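Local coordinates for protein RTX toxin (Vibrio vulnificus CMCP6, PDB 6A7H) that probably acts as an endopeptidase domain of a bacterial RTX toxin that cleaves and so inactivates the small GTPases Ras and Rap1 in host cells, at residues A[151-156]-A[236-241]; A[270-275]-A[456-461]; A[318-323]-A[466-471]; A[351-356]-A[376-381]. One frame throughout, in Å; residues are numbered along the deposited sequence.

How the interactions relate
All four contacts lie in the part of the chain related to the C2 domain of Pasteurella multocida toxin. Interaction 1 stands apart, its centre 44 Å from those of interactions 2 and 3, and ties a small antiparallel sheet to a helix-helix junction by backbone and His-carboxylate bonds. Interactions 2 and 3 lie around the strand pair 461-464 and 470-473, one at its entry and the other at its turn; the former is the more buried, the latter partly open and water-bridged. Interaction 4 joins two helices nearer the surface by arginine and tyrosine packing, and meets interaction 3 where N322 OD1 lies 2.9 Å from N379 ND2, probably a hydrogen bond.

Interaction 1 (A[151-156]-A[236-241]); sequences AKYHVD and KFADQS
F237, in the last turn of helix 229-237, lays its ring against the strand, with V155 CG1 over the centre of one face and the CB of its own neighbour K236 over the other. V155 CG2 also packs on F237 CB at 3.8 Å. The F237 carbonyl takes the backbone N-H of H154, N to O 2.8 Å. A238 then leaves the helix, and its backbone forms a single bridge with Y153, their CA atoms 4.3 Å apart. D239, the N-cap of helix 240-263, donates its N to K152 O over 2.8 Å. Its CG lies anti to the backbone N (chi1 -173°), which puts the carboxylate between two donors. OD2 receives NE2 of H154 at 2.7 Å, N-H...O angle 178°, through its anti lone pair and in the imidazole plane, while OD1 caps the next helix by accepting from S241 N at 2.8 Å. With H190 bonded to ND1, the H154 ring has both nitrogens engaged, which fixes its rotation. K152 and Y153 both pair with L191 in a classic beta bulge, so strand 153-156 is held on one side by its sheet and on the other by the N-capped junction between two helices.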
loop_
_atom_site.group_PDB
_atom_site.type_symbol
_atom_site.label_atom_id
_atom_site.label_comp_id
_atom_site.label_asym_id
_atom_site.label_seq_id
_atom_site.Cartn_x
_atom_site.Cartn_y
_atom_site.Cartn_z
ATOM N N ALA A 151 -8.618 13.093 -5.007
ATOM C CA ALA A 151 -8.915 12.162 -6.080
ATOM C C ALA A 151 -7.772 11.154 -6.227
ATOM O O ALA A 151 -6.587 11.512 -6.133
ATOM C CB ALA A 151 -9.145 12.904 -7.376
ATOM N N LYS A 152 -8.138 9.894 -6.441
ATOM C CA LYS A 152 -7.163 8.840 -6.658
ATOM C C LYS A 152 -7.135 8.497 -8.137
ATOM O O LYS A 152 -6.097 8.102 -8.672
ATOM C CB LYS A 152 -7.490 7.601 -5.807
ATOM C CG LYS A 152 -7.337 7.844 -4.298
ATOM C CD LYS A 152 -7.409 6.550 -3.488
ATOM C CE LYS A 152 -7.773 6.816 -2.030
ATOM N NZ LYS A 152 -6.921 7.864 -1.415
ATOM N N TYR A 153 -8.281 8.662 -8.793
ATOM C CA TYR A 153 -8.390 8.424 -10.223
ATOM C C TYR A 153 -9.221 9.497 -10.926
ATOM O O TYR A 153 -10.153 10.084 -10.352
ATOM C CB TYR A 153 -9.039 7.069 -10.540
ATOM C CG TYR A 153 -8.531 5.850 -9.825
ATOM C CD1 TYR A 153 -7.414 5.152 -10.290
ATOM C CD2 TYR A 153 -9.216 5.341 -8.731
ATOM C CE1 TYR A 153 -6.964 3.990 -9.637
ATOM C CE2 TYR A 153 -8.796 4.195 -8.096
ATOM C CZ TYR A 153 -7.670 3.520 -8.543
ATOM O OH TYR A 153 -7.264 2.382 -7.869
ATOM N N HIS A 154 -8.901 9.710 -12.192
ATOM C CA HIS A 154 -9.735 10.517 -13.059
ATOM C C HIS A 154 -10.053 9.661 -14.264
ATOM O O HIS A 154 -9.277 9.612 -15.220
ATOM C CB HIS A 154 -9.030 11.799 -13.454
ATOM C CG HIS A 154 -8.401 12.510 -12.300
ATOM N ND1 HIS A 154 -9.103 13.370 -11.487
ATOM C CD2 HIS A 154 -7.138 12.481 -11.818
ATOM C CE1 HIS A 154 -8.296 13.855 -10.562
ATOM N NE2 HIS A 154 -7.098 13.330 -10.737
ATOM N N VAL A 155 -11.192 8.976 -14.189
ATOM C CA VAL A 155 -11.578 7.962 -15.161
ATOM C C VAL A 155 -12.573 8.460 -16.209
ATOM O O VAL A 155 -13.703 8.836 -15.883
ATOM C CB VAL A 155 -12.188 6.744 -14.445
ATOM C CG1 VAL A 155 -12.656 5.689 -15.464
ATOM C CG2 VAL A 155 -11.177 6.173 -13.417
ATOM N N ASP A 156 -12.143 8.469 -17.467
ATOM C CA ASP A 156 -13.039 8.747 -18.583
ATOM C C ASP A 156 -13.920 7.527 -18.848
ATOM O O ASP A 156 -13.432 6.497 -19.299
ATOM C CB ASP A 156 -12.244 9.119 -19.835
ATOM C CG ASP A 156 -13.127 9.316 -21.067
ATOM O OD1 ASP A 156 -14.359 9.505 -20.923
ATOM O OD2 ASP A 156 -12.574 9.292 -22.187
ATOM N N LYS A 236 -3.473 4.180 -16.411
ATOM C CA LYS A 236 -4.142 5.078 -17.339
ATOM C C LYS A 236 -4.877 6.222 -16.666
ATOM O O LYS A 236 -5.011 7.274 -17.269
ATOM C CB LYS A 236 -5.112 4.303 -18.234
ATOM C CG LYS A 236 -4.404 3.513 -19.313
ATOM C CD LYS A 236 -5.347 3.136 -20.437
ATOM C CE LYS A 236 -4.817 3.614 -21.782
ATOM N NZ LYS A 236 -3.458 3.078 -22.086
ATOM N N PHE A 237 -5.339 6.036 -15.431
ATOM C CA PHE A 237 -6.235 7.023 -14.826
ATOM C C PHE A 237 -5.849 7.550 -13.430
ATOM O O PHE A 237 -6.499 8.458 -12.906
ATOM C CB PHE A 237 -7.652 6.442 -14.752
ATOM C CG PHE A 237 -8.203 5.980 -16.093
ATOM C CD1 PHE A 237 -8.423 6.889 -17.129
ATOM C CD2 PHE A 237 -8.523 4.643 -16.301
ATOM C CE1 PHE A 237 -8.942 6.468 -18.355
ATOM C CE2 PHE A 237 -9.043 4.216 -17.521
ATOM C CZ PHE A 237 -9.256 5.131 -18.548
ATOM N N ALA A 238 -4.804 7.001 -12.826
ATOM C CA ALA A 238 -4.442 7.418 -11.477
ATOM C C ALA A 238 -4.022 8.885 -11.409
ATOM O O ALA A 238 -3.299 9.388 -12.274
ATOM C CB ALA A 238 -3.330 6.535 -10.932
ATOM N N ASP A 239 -4.495 9.578 -10.380
ATOM C CA ASP A 239 -3.953 10.887 -10.069
ATOM C C ASP A 239 -2.452 10.765 -9.784
ATOM O O ASP A 239 -2.014 9.799 -9.147
ATOM C CB ASP A 239 -4.676 11.500 -8.875
ATOM C CG ASP A 239 -4.251 12.923 -8.627
ATOM O OD1 ASP A 239 -3.225 13.136 -7.934
ATOM O OD2 ASP A 239 -4.939 13.829 -9.146
ATOM N N GLN A 240 -1.670 11.740 -10.253
ATOM C CA GLN A 240 -0.213 11.716 -10.111
ATOM C C GLN A 240 0.244 11.757 -8.642
ATOM O O GLN A 240 1.245 11.123 -8.284
ATOM C CB GLN A 240 0.425 12.884 -10.891
ATOM C CG GLN A 240 0.254 12.819 -12.418
ATOM C CD GLN A 240 0.820 11.537 -13.029
ATOM O OE1 GLN A 240 1.983 11.192 -12.815
ATOM N NE2 GLN A 240 -0.008 10.823 -13.787
ATOM N N SER A 241 -0.470 12.513 -7.804
ATOM C CA SER A 241 -0.180 12.540 -6.369
ATOM C C SER A 241 -0.372 11.146 -5.783
ATOM O O SER A 241 0.442 10.679 -4.980
ATOM C CB SER A 241 -1.079 13.533 -5.632
ATOM O OG SER A 241 -0.485 14.801 -5.573
#

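Interaction 2 (A[270-275]-A[456-461]); sequences DRRYSG and RLDLPA
The main-chain oxygen of D458 receives the phenol of Y273, OH to O 3.1 Å, with the hydroxyl lying above the carbonyl plane. That same hydroxyl is also bonded to NE of R302, so it has two partners. D458, with positive phi, closes a Schellman motif after helix 453-457. Its CG stands anti to the backbone N (chi1 -167°), bringing the carboxylate across to R272: NH1 approaches OD2 at 3.2 Å near the guanidinium plane, a salt bridge whose hydrogen bond is weak, at 133°. Carboxylate and guanidinium are turned 61° from each other. Beyond the polar pair, P460 sits over one face of the Y273 ring, its CD 3.9 Å from the ring centroid in a CH-pi contact, while CB of R272 covers the opposite face. The contact thus rests on a buried tyrosine, its ring packed between the proline and its own neighbour and its hydroxyl satisfied by D458 O and R302 NE, with a weak charged bond beside it.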
loop_
_atom_site.group_PDB
_atom_site.type_symbol
_atom_site.label_atom_id
_atom_site.label_comp_id
_atom_site.label_asym_id
_atom_site.label_seq_id
_atom_site.Cartn_x
_atom_site.Cartn_y
_atom_site.Cartn_z
ATOM N N ASP A 270 11.222 -18.458 19.147
ATOM C CA ASP A 270 11.295 -19.916 19.041
ATOM C C ASP A 270 11.574 -20.599 20.396
ATOM O O ASP A 270 11.090 -21.708 20.639
ATOM C CB ASP A 270 12.352 -20.328 18.014
ATOM C CG ASP A 270 11.796 -20.391 16.588
ATOM O OD1 ASP A 270 10.558 -20.337 16.421
ATOM O OD2 ASP A 270 12.601 -20.512 15.636
ATOM N N ARG A 271 12.338 -19.945 21.273
ATOM C CA ARG A 271 12.523 -20.448 22.644
ATOM C C ARG A 271 11.207 -20.488 23.435
ATOM O O ARG A 271 10.916 -21.482 24.100
ATOM C CB ARG A 271 13.539 -19.600 23.411
ATOM C CG ARG A 271 14.981 -19.831 22.996
ATOM C CD ARG A 271 15.929 -18.842 23.677
ATOM N NE ARG A 271 15.872 -18.937 25.133
ATOM C CZ ARG A 271 16.496 -19.873 25.850
ATOM N NH1 ARG A 271 17.221 -20.805 25.245
ATOM N NH2 ARG A 271 16.393 -19.881 27.174
ATOM N N ARG A 272 10.430 -19.402 23.370
ATOM C CA ARG A 272 9.171 -19.291 24.108
ATOM C C ARG A 272 8.070 -20.169 23.522
ATOM O O ARG A 272 7.303 -20.767 24.267
ATOM C CB ARG A 272 8.664 -17.842 24.137
ATOM C CG ARG A 272 9.420 -16.878 25.020
ATOM C CD ARG A 272 8.607 -15.590 25.219
ATOM N NE ARG A 272 7.606 -15.695 26.290
ATOM C CZ ARG A 272 6.729 -14.739 26.604
ATOM N NH1 ARG A 272 6.703 -13.595 25.927
ATOM N NH2 ARG A 272 5.868 -14.927 27.594
ATOM N N TYR A 273 7.983 -20.238 22.193
ATOM C CA TYR A 273 6.799 -20.819 21.553
ATOM C C TYR A 273 7.039 -22.022 20.636
ATOM O O TYR A 273 6.122 -22.463 19.945
ATOM C CB TYR A 273 6.071 -19.717 20.777
ATOM C CG TYR A 273 5.714 -18.555 21.680
ATOM C CD1 TYR A 273 4.908 -18.745 22.803
ATOM C CD2 TYR A 273 6.194 -17.277 21.424
ATOM C CE1 TYR A 273 4.587 -17.693 23.641
ATOM C CE2 TYR A 273 5.879 -16.220 22.253
ATOM C CZ TYR A 273 5.080 -16.433 23.358
ATOM O OH TYR A 273 4.772 -15.375 24.171
ATOM N N SER A 274 8.261 -22.546 20.626
ATOM C CA SER A 274 8.573 -23.791 19.915
ATOM C C SER A 274 9.228 -24.761 20.873
ATOM O O SER A 274 9.743 -24.362 21.916
ATOM C CB SER A 274 9.510 -23.558 18.721
ATOM O OG SER A 274 8.946 -22.671 17.779
ATOM N N GLY A 275 9.231 -26.032 20.504
ATOM C CA GLY A 275 9.891 -27.041 21.305
ATOM C C GLY A 275 9.382 -27.048 22.730
ATOM O O GLY A 275 8.173 -27.112 22.972
ATOM N N ARG A 456 6.409 -10.561 15.233
ATOM C CA ARG A 456 6.548 -9.129 15.463
ATOM C C ARG A 456 5.974 -8.686 16.822
ATOM O O ARG A 456 6.508 -7.752 17.429
ATOM C CB ARG A 456 5.924 -8.337 14.308
ATOM C CG ARG A 456 7.003 -7.600 13.525
ATOM C CD ARG A 456 7.422 -6.411 14.364
ATOM N NE ARG A 456 8.509 -5.611 13.822
ATOM C CZ ARG A 456 8.408 -4.789 12.789
ATOM N NH1 ARG A 456 7.276 -4.700 12.101
ATOM N NH2 ARG A 456 9.473 -4.099 12.404
ATOM N N LEU A 457 4.951 -9.386 17.326
ATOM C CA LEU A 457 4.309 -9.017 18.597
ATOM C C LEU A 457 4.676 -9.926 19.777
ATOM O O LEU A 457 4.108 -9.788 20.866
ATOM C CB LEU A 457 2.795 -9.010 18.432
ATOM C CG LEU A 457 2.202 -8.071 17.377
ATOM C CD1 LEU A 457 0.719 -8.259 17.280
ATOM C CD2 LEU A 457 2.540 -6.611 17.686
ATOM N N ASP A 458 5.615 -10.850 19.556
ATOM C CA ASP A 458 6.076 -11.776 20.598
ATOM C C ASP A 458 4.919 -12.606 21.196
ATOM O O ASP A 458 4.819 -12.785 22.414
ATOM C CB ASP A 458 6.827 -11.003 21.699
ATOM C CG ASP A 458 7.600 -11.922 22.655
ATOM O OD1 ASP A 458 7.931 -13.066 22.274
ATOM O OD2 ASP A 458 7.888 -11.496 23.792
ATOM N N LEU A 459 4.049 -13.116 20.330
ATOM C CA LEU A 459 2.899 -13.897 20.781
ATOM C C LEU A 459 2.737 -15.207 20.013
ATOM O O LEU A 459 3.164 -15.316 18.863
ATOM C CB LEU A 459 1.621 -13.068 20.657
ATOM C CG LEU A 459 1.510 -11.819 21.535
ATOM C CD1 LEU A 459 0.183 -11.100 21.249
ATOM C CD2 LEU A 459 1.630 -12.180 23.002
ATOM N N PRO A 460 2.110 -16.214 20.651
ATOM C CA PRO A 460 1.788 -17.459 19.947
ATOM C C PRO A 460 0.545 -17.297 19.075
ATOM O O PRO A 460 -0.262 -16.400 19.306
ATOM C CB PRO A 460 1.540 -18.443 21.089
ATOM C CG PRO A 460 0.963 -17.582 22.171
ATOM C CD PRO A 460 1.687 -16.254 22.062
ATOM N N ALA A 461 0.391 -18.142 18.067
ATOM C CA ALA A 461 -0.825 -18.118 17.262
ATOM C C ALA A 461 -1.823 -19.096 17.864
ATOM O O ALA A 461 -1.463 -20.235 18.177
ATOM C CB ALA A 461 -0.525 -18.472 15.803
#

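Interaction 3 (A[318-323]-A[466-471]); sequences LRFVNE and DSNQFT
R319 and F320 both leave helix 316-323 with CG anti to the backbone N (chi1 near 175° in each), which sends the two side chains out toward the loop and the first residue of strand 470-473. The arginine chain then bends at chi3, bringing its end to N468. NH1 and NH2 of R319 both grip the single oxygen OD1 of N468, at 2.9 and 3.2 Å, and that oxygen lies in the guanidinium plane; the amide is nearly coplanar with it, 20° away. The same NH1 makes a salt bridge with OE2 of E323 at 3.1 Å, meeting that oxygen from above the carboxylate plane. A water closes the circle, donating to E323 OE2 and accepting from ND2 of N468 at 2.9 Å. N468 OD1 also lies at the edge of the F320 ring, 3.5 Å from CD1. Beside these polar bonds, F470 points its edge at the face of F320 in a T-shaped pair, centroids 4.9 Å apart and planes at 87°; CZ of F470 comes 3.4 Å from CZ of F320. F470 also packs on I307 of the parallel sheet and on L298 of helix 290-298. NH2 of R319 also bonds to N316 OD1, and together N468, E323 and N316 hold the orientation of the guanidinium. Its positive charge is probably balanced by E323, while the neutral amide oxygen of N468 takes two of its N-H groups.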
loop_
_atom_site.group_PDB
_atom_site.type_symbol
_atom_site.label_atom_id
_atom_site.label_comp_id
_atom_site.label_asym_id
_atom_site.label_seq_id
_atom_site.Cartn_x
_atom_site.Cartn_y
_atom_site.Cartn_z
ATOM N N LEU A 318 -14.363 -14.694 15.690
ATOM C CA LEU A 318 -15.323 -13.595 15.682
ATOM C C LEU A 318 -16.441 -13.865 16.673
ATOM O O LEU A 318 -16.831 -12.976 17.431
ATOM C CB LEU A 318 -15.905 -13.378 14.282
ATOM C CG LEU A 318 -15.004 -12.604 13.318
ATOM C CD1 LEU A 318 -15.520 -12.708 11.869
ATOM C CD2 LEU A 318 -14.918 -11.160 13.782
ATOM N N ARG A 319 -16.957 -15.089 16.659
ATOM C CA ARG A 319 -17.996 -15.476 17.607
ATOM C C ARG A 319 -17.497 -15.283 19.035
ATOM O O ARG A 319 -18.170 -14.652 19.844
ATOM C CB ARG A 319 -18.427 -16.928 17.398
ATOM C CG ARG A 319 -19.429 -17.432 18.442
ATOM C CD ARG A 319 -19.535 -18.964 18.446
ATOM N NE ARG A 319 -18.211 -19.577 18.583
ATOM C CZ ARG A 319 -17.587 -19.771 19.742
ATOM N NH1 ARG A 319 -18.167 -19.415 20.884
ATOM N NH2 ARG A 319 -16.377 -20.319 19.756
ATOM N N PHE A 320 -16.308 -15.810 19.327
ATOM C CA PHE A 320 -15.770 -15.790 20.690
ATOM C C PHE A 320 -15.591 -14.372 21.236
ATOM O O PHE A 320 -15.997 -14.077 22.360
ATOM C CB PHE A 320 -14.422 -16.522 20.771
ATOM C CG PHE A 320 -13.765 -16.412 22.122
ATOM C CD1 PHE A 320 -14.064 -17.323 23.125
ATOM C CD2 PHE A 320 -12.864 -15.388 22.396
ATOM C CE1 PHE A 320 -13.467 -17.224 24.378
ATOM C CE2 PHE A 320 -12.274 -15.272 23.640
ATOM C CZ PHE A 320 -12.571 -16.194 24.638
ATOM N N VAL A 321 -14.962 -13.510 20.447
ATOM C CA VAL A 321 -14.711 -12.134 20.871
ATOM C C VAL A 321 -16.013 -11.426 21.236
ATOM O O VAL A 321 -16.048 -10.612 22.165
ATOM C CB VAL A 321 -13.969 -11.343 19.770
ATOM C CG1 VAL A 321 -14.058 -9.864 20.018
ATOM C CG2 VAL A 321 -12.516 -11.768 19.732
ATOM N N ASN A 322 -17.082 -11.771 20.514
ATOM C CA ASN A 322 -18.404 -11.190 20.730
ATOM C C ASN A 322 -19.106 -11.767 21.958
ATOM O O ASN A 322 -19.505 -11.027 22.853
ATOM C CB ASN A 322 -19.282 -11.392 19.490
ATOM C CG ASN A 322 -20.436 -10.403 19.414
ATOM O OD1 ASN A 322 -20.492 -9.429 20.169
ATOM N ND2 ASN A 322 -21.368 -10.655 18.500
ATOM N N GLU A 323 -19.244 -13.091 21.993
ATOM C CA GLU A 323 -19.958 -13.779 23.070
ATOM C C GLU A 323 -19.240 -13.708 24.422
ATOM O O GLU A 323 -19.876 -13.679 25.475
ATOM C CB GLU A 323 -20.176 -15.252 22.706
ATOM C CG GLU A 323 -20.971 -15.515 21.433
ATOM C CD GLU A 323 -21.269 -17.003 21.218
ATOM O OE1 GLU A 323 -22.089 -17.310 20.322
ATOM O OE2 GLU A 323 -20.688 -17.866 21.932
ATOM N N ASP A 466 -15.376 -24.737 18.773
ATOM C CA ASP A 466 -16.812 -24.497 18.930
ATOM C C ASP A 466 -17.250 -24.422 20.395
ATOM O O ASP A 466 -18.328 -23.907 20.706
ATOM C CB ASP A 466 -17.626 -25.588 18.218
ATOM C CG ASP A 466 -17.497 -25.532 16.707
ATOM O OD1 ASP A 466 -17.159 -24.454 16.161
ATOM O OD2 ASP A 466 -17.760 -26.567 16.058
ATOM N N SER A 467 -16.418 -24.943 21.291
ATOM C CA SER A 467 -16.734 -24.944 22.715
ATOM C C SER A 467 -15.751 -24.085 23.510
ATOM O O SER A 467 -15.447 -24.390 24.665
ATOM C CB SER A 467 -16.750 -26.379 23.259
ATOM O OG SER A 467 -15.580 -27.090 22.889
ATOM N N ASN A 468 -15.262 -23.019 22.879
ATOM C CA ASN A 468 -14.346 -22.067 23.509
ATOM C C ASN A 468 -13.075 -22.678 24.097
ATOM O O ASN A 468 -12.525 -22.145 25.060
ATOM C CB ASN A 468 -15.069 -21.287 24.607
ATOM C CG ASN A 468 -16.227 -20.482 24.075
ATOM O OD1 ASN A 468 -16.251 -20.107 22.903
ATOM N ND2 ASN A 468 -17.206 -20.219 24.928
ATOM N N GLN A 469 -12.607 -23.784 23.524
ATOM C CA GLN A 469 -11.322 -24.360 23.922
ATOM C C GLN A 469 -10.192 -23.774 23.092
ATOM O O GLN A 469 -10.181 -23.916 21.873
ATOM C CB GLN A 469 -11.329 -25.884 23.776
ATOM C CG GLN A 469 -12.276 -26.573 24.729
ATOM C CD GLN A 469 -11.938 -26.276 26.177
ATOM O OE1 GLN A 469 -10.765 -26.234 26.557
ATOM N NE2 GLN A 469 -12.967 -26.046 26.991
ATOM N N PHE A 470 -9.242 -23.122 23.756
ATOM C CA PHE A 470 -8.074 -22.571 23.077
ATOM C C PHE A 470 -7.001 -23.626 22.893
ATOM O O PHE A 470 -6.781 -24.446 23.782
ATOM C CB PHE A 470 -7.493 -21.396 23.865
ATOM C CG PHE A 470 -8.295 -20.136 23.755
ATOM C CD1 PHE A 470 -8.048 -19.230 22.734
ATOM C CD2 PHE A 470 -9.293 -19.848 24.676
ATOM C CE1 PHE A 470 -8.789 -18.048 22.624
ATOM C CE2 PHE A 470 -10.043 -18.675 24.573
ATOM C CZ PHE A 470 -9.786 -17.769 23.540
ATOM N N THR A 471 -6.342 -23.607 21.736
ATOM C CA THR A 471 -5.112 -24.376 21.536
ATOM C C THR A 471 -4.051 -23.522 20.844
ATOM O O THR A 471 -4.364 -22.608 20.077
ATOM C CB THR A 471 -5.337 -25.660 20.702
ATOM O OG1 THR A 471 -6.130 -25.357 19.549
ATOM C CG2 THR A 471 -6.038 -26.730 21.531
HETATM O O HOH W 1 -19.545 -18.597 24.233
#

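Interaction 4 (A[351-356]-A[376-381]); sequences DRYLAT and LFENAR
Y353 extends its ring across to helix 374-383 with its edge leading, CE2 coming 3.7 Å from CB of F377 and the F377 carbonyl oxygen lying in the ring plane. Its CG is anti to the backbone N (chi1 170°), which swings the ring toward helix 374-383, and the hydroxyl ends beside E378, OH to CG 3.5 Å. The ring and the E378 carboxylate are only 15° out of parallel, and a water joins them: it donates to OE2 of E378 at 2.8 Å and lies 3.4 Å from the Y353 OH in a weak bond. The axes of segments 351-356 and 376-381 approach to 10.0 Å and cross at -53°; both helices lie beside strand 386-391, the outermost strand of the parallel sheet, so the contact belongs to the helical layer of an alpha/beta fold. In the opposite direction runs R381, straight from CG to NE, which slides past L354 so that CB of R381 packs on CD2 of L354 at 3.8 Å. NE then donates to the L354 carbonyl oxygen at 3.1 Å, from above the carbonyl plane. Further out, NH2 of R381 passes alongside the last turn of helix 343-356, 3.6 Å from the A355 oxygen. D351, one turn earlier, holds R386 in a salt bridge at the start of that strand.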
loop_
_atom_site.group_PDB
_atom_site.type_symbol
_atom_site.label_atom_id
_atom_site.label_comp_id
_atom_site.label_asym_id
_atom_site.label_seq_id
_atom_site.Cartn_x
_atom_site.Cartn_y
_atom_site.Cartn_z
ATOM N N ASP A 351 -14.480 4.715 14.670
ATOM C CA ASP A 351 -14.335 5.652 15.774
ATOM C C ASP A 351 -15.540 6.591 15.894
ATOM O O ASP A 351 -15.980 6.893 16.996
ATOM C CB ASP A 351 -13.048 6.467 15.616
ATOM C CG ASP A 351 -11.789 5.616 15.771
ATOM O OD1 ASP A 351 -11.857 4.540 16.403
ATOM O OD2 ASP A 351 -10.719 6.045 15.286
ATOM N N ARG A 352 -16.078 7.049 14.769
ATOM C CA ARG A 352 -17.239 7.936 14.827
ATOM C C ARG A 352 -18.465 7.179 15.374
ATOM O O ARG A 352 -19.252 7.734 16.155
ATOM C CB ARG A 352 -17.543 8.537 13.453
ATOM C CG ARG A 352 -18.632 9.614 13.480
ATOM C CD ARG A 352 -19.017 10.068 12.086
ATOM N NE ARG A 352 -18.236 11.218 11.645
ATOM C CZ ARG A 352 -18.618 12.486 11.785
ATOM N NH1 ARG A 352 -19.779 12.784 12.361
ATOM N NH2 ARG A 352 -17.830 13.464 11.353
ATOM N N TYR A 353 -18.603 5.911 14.984
ATOM C CA TYR A 353 -19.647 5.062 15.535
ATOM C C TYR A 353 -19.488 4.839 17.040
ATOM O O TYR A 353 -20.475 4.891 17.772
ATOM C CB TYR A 353 -19.707 3.689 14.850
ATOM C CG TYR A 353 -20.627 2.785 15.636
ATOM C CD1 TYR A 353 -22.006 3.015 15.656
ATOM C CD2 TYR A 353 -20.119 1.762 16.433
ATOM C CE1 TYR A 353 -22.858 2.223 16.415
ATOM C CE2 TYR A 353 -20.963 0.969 17.203
ATOM C CZ TYR A 353 -22.330 1.202 17.188
ATOM O OH TYR A 353 -23.162 0.411 17.951
ATOM N N LEU A 354 -18.271 4.543 17.501
ATOM C CA LEU A 354 -18.052 4.341 18.938
ATOM C C LEU A 354 -18.292 5.628 19.724
ATOM O O LEU A 354 -18.758 5.591 20.862
ATOM C CB LEU A 354 -16.642 3.813 19.213
ATOM C CG LEU A 354 -16.347 2.442 18.606
ATOM C CD1 LEU A 354 -14.891 2.074 18.784
ATOM C CD2 LEU A 354 -17.255 1.387 19.214
ATOM N N ALA A 355 -17.998 6.775 19.122
ATOM C CA ALA A 355 -18.278 8.036 19.813
ATOM C C ALA A 355 -19.774 8.427 19.780
ATOM O O ALA A 355 -20.349 8.762 20.806
ATOM C CB ALA A 355 -17.425 9.157 19.225
ATOM N N THR A 356 -20.411 8.384 18.616
ATOM C CA THR A 356 -21.778 8.919 18.519
ATOM C C THR A 356 -22.896 7.901 18.775
ATOM O O THR A 356 -24.037 8.286 19.032
ATOM C CB THR A 356 -22.045 9.549 17.120
ATOM O OG1 THR A 356 -21.954 8.538 16.107
ATOM C CG2 THR A 356 -21.051 10.660 16.833
ATOM N N LEU A 376 -21.302 -7.019 17.459
ATOM C CA LEU A 376 -19.917 -6.925 17.928
ATOM C C LEU A 376 -19.584 -5.475 18.255
ATOM O O LEU A 376 -19.015 -5.166 19.310
ATOM C CB LEU A 376 -18.945 -7.473 16.875
ATOM C CG LEU A 376 -17.444 -7.344 17.144
ATOM C CD1 LEU A 376 -17.049 -8.122 18.390
ATOM C CD2 LEU A 376 -16.663 -7.840 15.948
ATOM N N PHE A 377 -19.970 -4.584 17.349
ATOM C CA PHE A 377 -19.704 -3.159 17.504
ATOM C C PHE A 377 -20.519 -2.552 18.662
ATOM O O PHE A 377 -19.975 -1.783 19.469
ATOM C CB PHE A 377 -19.963 -2.444 16.161
ATOM C CG PHE A 377 -18.887 -2.716 15.147
ATOM C CD1 PHE A 377 -18.777 -3.970 14.552
ATOM C CD2 PHE A 377 -17.933 -1.751 14.849
ATOM C CE1 PHE A 377 -17.743 -4.253 13.647
ATOM C CE2 PHE A 377 -16.898 -2.027 13.941
ATOM C CZ PHE A 377 -16.806 -3.277 13.346
ATOM N N GLU A 378 -21.796 -2.931 18.766
ATOM C CA GLU A 378 -22.656 -2.488 19.877
ATOM C C GLU A 378 -22.155 -2.986 21.228
ATOM O O GLU A 378 -22.147 -2.247 22.214
ATOM C CB GLU A 378 -24.096 -2.970 19.686
ATOM C CG GLU A 378 -24.679 -2.680 18.325
ATOM C CD GLU A 378 -26.172 -2.964 18.249
ATOM O OE1 GLU A 378 -26.639 -3.963 18.845
ATOM O OE2 GLU A 378 -26.877 -2.171 17.591
ATOM N N ASN A 379 -21.766 -4.256 21.271
ATOM C CA ASN A 379 -21.240 -4.843 22.491
ATOM C C ASN A 379 -19.903 -4.194 22.863
ATOM O O ASN A 379 -19.662 -3.913 24.032
ATOM C CB ASN A 379 -21.114 -6.362 22.340
ATOM C CG ASN A 379 -22.477 -7.071 22.376
ATOM O OD1 ASN A 379 -23.425 -6.575 22.980
ATOM N ND2 ASN A 379 -22.570 -8.232 21.732
ATOM N N ALA A 380 -19.067 -3.904 21.870
ATOM C CA ALA A 380 -17.818 -3.173 22.108
ATOM C C ALA A 380 -18.080 -1.769 22.678
ATOM O O ALA A 380 -17.502 -1.372 23.694
ATOM C CB ALA A 380 -17.004 -3.072 20.819
ATOM N N ARG A 381 -18.948 -1.019 22.013
ATOM C CA ARG A 381 -19.297 0.323 22.461
ATOM C C ARG A 381 -19.878 0.328 23.872
ATOM O O ARG A 381 -19.477 1.135 24.710
ATOM C CB ARG A 381 -20.287 0.963 21.498
ATOM C CG ARG A 381 -20.687 2.339 21.919
ATOM C CD ARG A 381 -21.497 3.015 20.849
ATOM N NE ARG A 381 -21.615 4.430 21.150
ATOM C CZ ARG A 381 -22.596 4.946 21.875
ATOM N NH1 ARG A 381 -23.547 4.156 22.355
ATOM N NH2 ARG A 381 -22.630 6.248 22.106
HETATM O O HOH W 2 -26.031 0.098 16.236
#